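Local coordinates for uncharacterized protein VP1736 (Vibrio parahaemolyticus, PDB 3LXQ) that is of unknown function but belongs to the sulfatase family, within the alkaline phosphatase-like clan of alpha/beta proteins, at residues Met126-Val140 against Phe300-Gly312. Sequence-based numbering, arbitrary orientation.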
loop_
_atom_site.group_PDB
_atom_site.type_symbol
_atom_site.label_atom_id
_atom_site.label_comp_id
_atom_site.label_asym_id
_atom_site.label_seq_id
_atom_site.Cartn_x
_atom_site.Cartn_y
_atom_site.Cartn_z
HETATM N N MSE A 126 3.607 4.045 -9.417
HETATM C CA MSE A 126 3.334 3.246 -8.233
HETATM C C MSE A 126 2.568 1.968 -8.572
HETATM O O MSE A 126 1.572 2.004 -9.291
HETATM C CB MSE A 126 2.510 4.065 -7.236
HETATM C CG MSE A 126 2.216 3.344 -5.927
HETATM SE SE MSE A 126 3.800 2.884 -4.885
HETATM C CE MSE A 126 4.625 4.649 -4.815
ATOM N N TYR A 127 3.042 0.844 -8.038
ATOM C CA TYR A 127 2.387 -0.448 -8.264
ATOM C C TYR A 127 2.062 -1.189 -6.988
ATOM O O TYR A 127 2.877 -1.252 -6.058
ATOM C CB TYR A 127 3.218 -1.322 -9.203
ATOM C CG TYR A 127 3.336 -0.709 -10.570
ATOM C CD1 TYR A 127 4.305 0.260 -10.835
ATOM C CD2 TYR A 127 2.458 -1.062 -11.589
ATOM C CE1 TYR A 127 4.406 0.860 -12.074
ATOM C CE2 TYR A 127 2.559 -0.474 -12.845
ATOM C CZ TYR A 127 3.540 0.484 -13.082
ATOM O OH TYR A 127 3.630 1.092 -14.316
ATOM N N ALA A 128 0.853 -1.736 -6.937
ATOM C CA ALA A 128 0.474 -2.642 -5.867
ATOM C C ALA A 128 1.255 -3.937 -6.065
ATOM O O ALA A 128 1.603 -4.281 -7.192
ATOM C CB ALA A 128 -1.038 -2.904 -5.878
ATOM N N THR A 129 1.588 -4.604 -4.959
ATOM C CA THR A 129 2.210 -5.930 -5.007
ATOM C C THR A 129 1.177 -7.034 -5.251
ATOM O O THR A 129 1.533 -8.160 -5.633
ATOM C CB THR A 129 2.933 -6.247 -3.697
ATOM O OG1 THR A 129 1.984 -6.182 -2.637
ATOM C CG2 THR A 129 4.078 -5.256 -3.423
ATOM N N GLY A 130 -0.103 -6.715 -5.036
ATOM C CA GLY A 130 -1.183 -7.684 -5.230
ATOM C C GLY A 130 -2.460 -7.196 -5.887
ATOM O O GLY A 130 -2.518 -6.072 -6.422
ATOM N N THR A 131 -3.475 -8.072 -5.858
ATOM C CA THR A 131 -4.797 -7.805 -6.415
ATOM C C THR A 131 -5.914 -7.811 -5.376
ATOM O O THR A 131 -7.063 -7.490 -5.703
ATOM C CB THR A 131 -5.169 -8.823 -7.501
ATOM O OG1 THR A 131 -5.209 -10.145 -6.932
ATOM C CG2 THR A 131 -4.172 -8.760 -8.635
ATOM N N ARG A 132 -5.584 -8.155 -4.132
ATOM C CA ARG A 132 -6.600 -8.298 -3.092
ATOM C C ARG A 132 -6.395 -7.291 -1.977
ATOM O O ARG A 132 -5.282 -6.854 -1.723
ATOM C CB ARG A 132 -6.625 -9.726 -2.537
ATOM C CG ARG A 132 -7.039 -10.804 -3.578
ATOM C CD ARG A 132 -6.670 -12.178 -3.071
ATOM N NE ARG A 132 -7.261 -13.256 -3.865
ATOM C CZ ARG A 132 -6.655 -13.876 -4.877
ATOM N NH1 ARG A 132 -5.423 -13.533 -5.257
ATOM N NH2 ARG A 132 -7.288 -14.847 -5.516
ATOM N N SER A 133 -7.501 -6.913 -1.348
ATOM C CA SER A 133 -7.482 -5.928 -0.286
ATOM C C SER A 133 -6.505 -6.265 0.832
ATOM O O SER A 133 -5.732 -5.387 1.246
ATOM C CB SER A 133 -8.899 -5.707 0.249
ATOM O OG SER A 133 -9.723 -5.140 -0.767
ATOM N N VAL A 134 -6.507 -7.512 1.321
ATOM C CA VAL A 134 -5.596 -7.868 2.410
ATOM C C VAL A 134 -4.124 -7.719 2.016
ATOM O O VAL A 134 -3.305 -7.423 2.874
ATOM C CB VAL A 134 -5.835 -9.272 3.067
ATOM C CG1 VAL A 134 -7.087 -9.260 3.939
ATOM C CG2 VAL A 134 -5.874 -10.390 2.049
ATOM N N ARG A 135 -3.799 -7.899 0.731
ATOM C CA ARG A 135 -2.403 -7.713 0.285
ATOM C C ARG A 135 -2.021 -6.232 0.254
ATOM O O ARG A 135 -0.870 -5.871 0.557
ATOM C CB ARG A 135 -2.118 -8.425 -1.046
ATOM C CG ARG A 135 -0.662 -8.287 -1.520
ATOM C CD ARG A 135 -0.156 -9.565 -2.160
ATOM N NE ARG A 135 0.296 -10.585 -1.192
ATOM C CZ ARG A 135 0.303 -11.888 -1.471
ATOM N NH1 ARG A 135 -0.155 -12.302 -2.645
ATOM N NH2 ARG A 135 0.751 -12.784 -0.602
ATOM N N GLY A 136 -2.980 -5.369 -0.069
ATOM C CA GLY A 136 -2.744 -3.917 0.059
ATOM C C GLY A 136 -2.571 -3.463 1.495
ATOM O O GLY A 136 -1.766 -2.559 1.786
ATOM N N ILE A 137 -3.323 -4.076 2.406
ATOM C CA ILE A 137 -3.132 -3.841 3.856
ATOM C C ILE A 137 -1.767 -4.380 4.292
ATOM O O ILE A 137 -1.032 -3.712 5.028
ATOM C CB ILE A 137 -4.281 -4.479 4.685
ATOM C CG1 ILE A 137 -5.623 -3.849 4.287
ATOM C CG2 ILE A 137 -4.014 -4.342 6.201
ATOM C CD1 ILE A 137 -6.856 -4.637 4.722
ATOM N N GLU A 138 -1.434 -5.592 3.853
ATOM C CA GLU A 138 -0.097 -6.174 4.072
ATOM C C GLU A 138 1.017 -5.196 3.696
ATOM O O GLU A 138 1.912 -4.910 4.504
ATOM C CB GLU A 138 0.027 -7.447 3.244
ATOM C CG GLU A 138 1.421 -8.030 3.071
ATOM C CD GLU A 138 1.361 -9.337 2.286
ATOM O OE1 GLU A 138 1.085 -9.271 1.070
ATOM O OE2 GLU A 138 1.552 -10.429 2.884
ATOM N N ALA A 139 0.932 -4.665 2.476
ATOM C CA ALA A 139 1.966 -3.795 1.935
ATOM C C ALA A 139 2.148 -2.510 2.707
ATOM O O ALA A 139 3.275 -2.072 2.878
ATOM C CB ALA A 139 1.691 -3.470 0.479
ATOM N N VAL A 140 1.060 -1.875 3.146
ATOM C CA VAL A 140 1.214 -0.556 3.791
ATOM C C VAL A 140 1.341 -0.634 5.299
ATOM O O VAL A 140 1.734 0.344 5.941
ATOM C CB VAL A 140 0.086 0.441 3.396
ATOM C CG1 VAL A 140 0.054 0.609 1.882
ATOM C CG2 VAL A 140 -1.292 -0.017 3.933
ATOM N N PHE A 300 -0.212 12.682 5.354
ATOM C CA PHE A 300 -1.305 11.904 4.799
ATOM C C PHE A 300 -0.819 11.185 3.553
ATOM O O PHE A 300 -0.029 11.735 2.781
ATOM C CB PHE A 300 -2.482 12.815 4.431
ATOM C CG PHE A 300 -3.045 13.593 5.595
ATOM C CD1 PHE A 300 -2.481 14.811 5.979
ATOM C CD2 PHE A 300 -4.147 13.120 6.296
ATOM C CE1 PHE A 300 -2.999 15.539 7.052
ATOM C CE2 PHE A 300 -4.680 13.844 7.387
ATOM C CZ PHE A 300 -4.103 15.050 7.758
ATOM N N ILE A 301 -1.279 9.948 3.365
ATOM C CA ILE A 301 -1.041 9.257 2.112
ATOM C C ILE A 301 -2.370 8.778 1.519
ATOM O O ILE A 301 -3.156 8.165 2.193
ATOM C CB ILE A 301 0.077 8.140 2.219
ATOM C CG1 ILE A 301 0.374 7.521 0.856
ATOM C CG2 ILE A 301 -0.273 7.045 3.239
ATOM C CD1 ILE A 301 1.618 6.652 0.861
ATOM N N VAL A 302 -2.626 9.118 0.266
ATOM C CA VAL A 302 -3.778 8.572 -0.450
ATOM C C VAL A 302 -3.204 7.494 -1.351
ATOM O O VAL A 302 -2.436 7.790 -2.259
ATOM C CB VAL A 302 -4.492 9.609 -1.341
ATOM C CG1 VAL A 302 -5.670 8.956 -2.086
ATOM C CG2 VAL A 302 -4.958 10.828 -0.532
ATOM N N ILE A 303 -3.576 6.245 -1.097
ATOM C CA ILE A 303 -3.057 5.127 -1.880
ATOM C C ILE A 303 -4.108 4.012 -1.990
ATOM O O ILE A 303 -4.841 3.750 -1.035
ATOM C CB ILE A 303 -1.691 4.613 -1.311
ATOM C CG1 ILE A 303 -0.968 3.725 -2.337
ATOM C CG2 ILE A 303 -1.864 3.934 0.052
ATOM C CD1 ILE A 303 0.467 3.377 -1.981
ATOM N N ALA A 304 -4.197 3.381 -3.158
ATOM C CA ALA A 304 -5.110 2.246 -3.325
ATOM C C ALA A 304 -4.543 0.975 -2.683
ATOM O O ALA A 304 -3.335 0.882 -2.382
ATOM C CB ALA A 304 -5.425 2.011 -4.803
ATOM N N ASP A 305 -5.427 0.013 -2.437
ATOM C CA ASP A 305 -5.001 -1.311 -1.988
ATOM C C ASP A 305 -4.669 -2.208 -3.182
ATOM O O ASP A 305 -3.884 -3.145 -3.050
ATOM C CB ASP A 305 -6.043 -1.954 -1.057
ATOM C CG ASP A 305 -7.413 -2.104 -1.703
ATOM O OD1 ASP A 305 -7.665 -1.538 -2.792
ATOM O OD2 ASP A 305 -8.247 -2.814 -1.112
ATOM N N HIS A 306 -5.262 -1.890 -4.335
ATOM C CA HIS A 306 -5.067 -2.601 -5.610
ATOM C C HIS A 306 -5.985 -1.968 -6.667
ATOM O O HIS A 306 -6.849 -1.162 -6.342
ATOM C CB HIS A 306 -5.408 -4.092 -5.481
ATOM C CG HIS A 306 -6.754 -4.346 -4.873
ATOM N ND1 HIS A 306 -7.916 -4.396 -5.616
ATOM C CD2 HIS A 306 -7.125 -4.540 -3.588
ATOM C CE1 HIS A 306 -8.941 -4.624 -4.817
ATOM N NE2 HIS A 306 -8.488 -4.717 -3.580
ATOM N N ASP A 307 -5.805 -2.344 -7.923
ATOM C CA ASP A 307 -6.721 -1.937 -8.989
ATOM C C ASP A 307 -7.961 -2.823 -8.893
ATOM O O ASP A 307 -7.917 -3.894 -8.273
ATOM C CB ASP A 307 -6.040 -2.129 -10.346
ATOM C CG ASP A 307 -6.847 -1.590 -11.526
ATOM O OD1 ASP A 307 -7.845 -0.847 -11.352
ATOM O OD2 ASP A 307 -6.453 -1.918 -12.660
ATOM N N ALA A 308 -9.066 -2.380 -9.487
ATOM C CA ALA A 308 -10.211 -3.260 -9.664
ATOM C C ALA A 308 -9.724 -4.543 -10.340
ATOM O O ALA A 308 -9.024 -4.498 -11.352
ATOM C CB ALA A 308 -11.282 -2.589 -10.499
ATOM N N ARG A 309 -10.089 -5.680 -9.757
ATOM C CA ARG A 309 -9.696 -6.998 -10.249
ATOM C C ARG A 309 -9.947 -7.195 -11.754
ATOM O O ARG A 309 -10.965 -6.777 -12.285
ATOM C CB ARG A 309 -10.473 -8.055 -9.467
ATOM C CG ARG A 309 -9.768 -9.401 -9.319
ATOM C CD ARG A 309 -9.274 -9.593 -7.887
ATOM N NE ARG A 309 -9.132 -11.015 -7.575
ATOM C CZ ARG A 309 -9.886 -11.686 -6.702
ATOM N NH1 ARG A 309 -10.847 -11.075 -6.005
ATOM N NH2 ARG A 309 -9.658 -12.977 -6.511
ATOM N N VAL A 310 -8.990 -7.809 -12.435
ATOM C CA VAL A 310 -9.226 -8.356 -13.758
ATOM C C VAL A 310 -9.045 -9.872 -13.632
ATOM O O VAL A 310 -8.244 -10.330 -12.808
ATOM C CB VAL A 310 -8.311 -7.719 -14.838
ATOM C CG1 VAL A 310 -6.854 -8.161 -14.684
ATOM C CG2 VAL A 310 -8.831 -8.038 -16.247
ATOM N N PHE A 311 -9.807 -10.629 -14.425
ATOM C CA PHE A 311 -9.843 -12.090 -14.355
ATOM C C PHE A 311 -9.398 -12.743 -15.659
ATOM O O PHE A 311 -9.641 -12.214 -16.749
ATOM C CB PHE A 311 -11.261 -12.576 -14.006
ATOM C CG PHE A 311 -11.723 -12.145 -12.644
ATOM C CD1 PHE A 311 -11.426 -12.914 -11.524
ATOM C CD2 PHE A 311 -12.444 -10.960 -12.479
ATOM C CE1 PHE A 311 -11.842 -12.509 -10.253
ATOM C CE2 PHE A 311 -12.858 -10.544 -11.215
ATOM C CZ PHE A 311 -12.557 -11.320 -10.100
ATOM N N GLY A 312 -8.750 -13.899 -15.536
ATOM C CA GLY A 312 -8.288 -14.665 -16.694
ATOM C C GLY A 312 -7.334 -13.878 -17.575
ATOM O O GLY A 312 -7.367 -13.991 -18.802
HETATM O O HOH W 1 -3.782 -4.420 -8.504
HETATM O O HOH W 2 -1.440 -0.253 -0.674
#
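D305 and H306, just after strand 298-304, meet the N-terminal turn of helix 133-141 in a buried polar contact at the C-terminal end of an inner strand of the central sheet, within the alkaline phosphatase-like alpha/beta fold of the sulfatases. The H306 ring lies against the backbone of the loop that leads into the helix, with T131 O over one face, 3.2 Å from H306 ND1 but too poorly angled to bond it, and D305 OD1 over the opposite face. H306 CG sits between the backbone N and the carbonyl carbon (chi1 51°), which turns ND1 back onto the D307 carbonyl; this nearly straight hydrogen bond, 172° at the hydrogen, and the two oxygens facing the ring would fix its rotation. H306 CD2 packs 3.3 Å from R132 C, at the helix N-cap.

Beside the ring, S133 OG, 2.8 Å from D305 OD2, has one proton and also lies within hydrogen-bonding reach of E94. D305 OD1 accepts from S95 N, so the loop after strand 87-93 holds the same carboxylate. G136 lacks a side chain where a CB would run into D305 O, and the helix backbone comes close, G136 CA lying 3.4 Å from D305 O in a bent CA-H...O contact. One water joins G130 O to D307 N, and another spans A304 O and, weakly, G136 O.

Toward the sheet interior the contact turns apolar, with I303 reaching V140 through CG2 and selenomethionine M126 through CD1. At the exposed end R309, bent at chi2, crosses T131 at about a right angle and nears R132, which forms a salt bridge to D383 that probably offsets some of the like charge. The two guanidinium planes are 55° apart, with R309 NH2 over a face of the R132 group and 3.2 Å from R132 NH2, two donors without a mutual hydrogen bond.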